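Side-chain contact in bromo domain-containing protein (Trypanosoma brucei brucei, PDB 5K29), which is of unknown function but carries a bromodomain, a module that in its relatives recognises acetylated lysines, and probably reads such marks too: residues G66-D71 with T75-D80. Residues are numbered along the deposited sequence; the frame is centred on the assembly and turned at random.
Sequences GAYGYD and TTLKED
Tyr68 and Leu77 meet where the loop between helices 53-64 and 75-92 of the bromodomain's four-helix bundle packs on the first turns of helix 75-92. Their contact is a CH-pi interaction: Leu77 CB sits over one face of the Tyr68 ring, 4.0 Å from its centroid and close to the ring normal. On the same face, Leu77 CD1 lies nearer the other edge of the ring, 3.8 Å from Tyr68 CE2. Ala67 CB lies over the opposite face, offset toward the rim, and Met15 of helix 12-21 and Ala59 of helix 53-64 also touch the buried tyrosine. The polar contacts join two aspartates to this packing. Thr76 gives the Asp71 carboxylate both a side-chain and a backbone hydrogen bond, its chi1 of -51° setting OG1 beside the backbone N where both donors can face one oxygen. Thr76 OG1 lies 2.9 Å from Asp71 OD2, on the syn side and somewhat out of the carboxylate plane, while Thr76 N, 3.1 Å from the same OD2, comes from well above that plane in a nearly straight hydrogen bond (N-H...O 162°). Both donors sit on one face of the carboxylate. The Asp80 carboxylate, turned 73° from the tyrosine ring, forms a salt bridge with Arg62, tying helix 53-64 to helix 75-92. Tyr68 OH donates to the anti lone pair of Asp80 OD2 at 2.6 Å.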
# COMPACT_ATOMS: atom_id res chain seq x y z
N GLY A 66 7.37 11.97 -1.25
CA GLY A 66 8.49 11.11 -1.62
C GLY A 66 8.91 10.05 -0.62
O GLY A 66 10.06 9.60 -0.66
N ALA A 67 7.97 9.60 0.24
CA ALA A 67 8.27 8.60 1.27
C ALA A 67 8.70 7.22 0.76
O ALA A 67 9.43 6.52 1.47
CB ALA A 67 7.10 8.46 2.22
N TYR A 68 8.28 6.84 -0.45
CA TYR A 68 8.47 5.48 -0.95
C TYR A 68 9.40 5.21 -2.15
O TYR A 68 9.65 4.04 -2.44
CB TYR A 68 7.09 4.92 -1.32
CG TYR A 68 6.01 5.13 -0.28
CD1 TYR A 68 6.19 4.72 1.03
CD2 TYR A 68 4.75 5.61 -0.64
CE1 TYR A 68 5.18 4.86 1.98
CE2 TYR A 68 3.72 5.71 0.29
CZ TYR A 68 3.94 5.32 1.59
OH TYR A 68 2.93 5.38 2.52
N GLY A 69 9.86 6.25 -2.83
CA GLY A 69 10.68 6.08 -4.04
C GLY A 69 12.12 5.61 -3.91
O GLY A 69 12.77 5.41 -4.94
N TYR A 70 12.62 5.42 -2.69
CA TYR A 70 14.02 5.04 -2.43
C TYR A 70 14.28 3.54 -2.15
O TYR A 70 15.44 3.18 -1.90
CB TYR A 70 14.58 5.91 -1.28
CG TYR A 70 14.53 7.39 -1.57
CD1 TYR A 70 15.54 8.02 -2.29
CD2 TYR A 70 13.47 8.18 -1.12
CE1 TYR A 70 15.51 9.39 -2.55
CE2 TYR A 70 13.42 9.55 -1.38
CZ TYR A 70 14.44 10.15 -2.10
OH TYR A 70 14.41 11.50 -2.36
N ASP A 71 13.23 2.69 -2.19
CA ASP A 71 13.35 1.23 -1.96
C ASP A 71 13.06 0.50 -3.27
O ASP A 71 11.99 0.69 -3.85
CB ASP A 71 12.33 0.75 -0.89
CG ASP A 71 12.11 1.65 0.30
OD1 ASP A 71 13.09 1.99 0.98
OD2 ASP A 71 10.93 1.96 0.60
N THR A 75 9.77 -1.48 0.21
CA THR A 75 9.78 -1.93 1.60
C THR A 75 8.92 -1.02 2.52
O THR A 75 8.05 -1.53 3.23
CB THR A 75 11.24 -2.03 2.07
OG1 THR A 75 11.94 -2.90 1.19
CG2 THR A 75 11.38 -2.57 3.48
N THR A 76 9.14 0.31 2.47
CA THR A 76 8.40 1.26 3.31
C THR A 76 6.88 1.22 3.05
O THR A 76 6.10 1.18 4.00
CB THR A 76 8.99 2.67 3.20
OG1 THR A 76 10.38 2.56 3.43
CG2 THR A 76 8.40 3.63 4.25
N LEU A 77 6.48 1.26 1.76
CA LEU A 77 5.09 1.20 1.31
C LEU A 77 4.45 -0.09 1.79
O LEU A 77 3.35 -0.05 2.31
CB LEU A 77 4.97 1.36 -0.23
CG LEU A 77 3.56 1.16 -0.86
CD1 LEU A 77 2.52 2.14 -0.28
CD2 LEU A 77 3.60 1.35 -2.38
N LYS A 78 5.14 -1.23 1.64
CA LYS A 78 4.62 -2.52 2.11
C LYS A 78 4.48 -2.56 3.64
O LYS A 78 3.50 -3.12 4.14
CB LYS A 78 5.44 -3.69 1.59
CG LYS A 78 5.37 -3.86 0.08
CD LYS A 78 6.23 -5.08 -0.28
CE LYS A 78 5.92 -5.60 -1.65
NZ LYS A 78 7.01 -6.48 -2.16
N GLU A 79 5.42 -1.91 4.38
CA GLU A 79 5.36 -1.80 5.85
C GLU A 79 4.10 -1.04 6.23
O GLU A 79 3.31 -1.53 7.02
CB GLU A 79 6.54 -1.02 6.40
CG GLU A 79 7.78 -1.83 6.68
CD GLU A 79 8.98 -0.96 7.04
OE1 GLU A 79 8.77 0.19 7.49
OE2 GLU A 79 10.12 -1.44 6.88
N ASP A 80 3.87 0.13 5.61
CA ASP A 80 2.70 0.98 5.87
C ASP A 80 1.40 0.23 5.71
O ASP A 80 0.53 0.37 6.55
CB ASP A 80 2.73 2.21 4.97
CG ASP A 80 3.74 3.26 5.39
OD1 ASP A 80 4.55 2.98 6.32
OD2 ASP A 80 3.72 4.35 4.81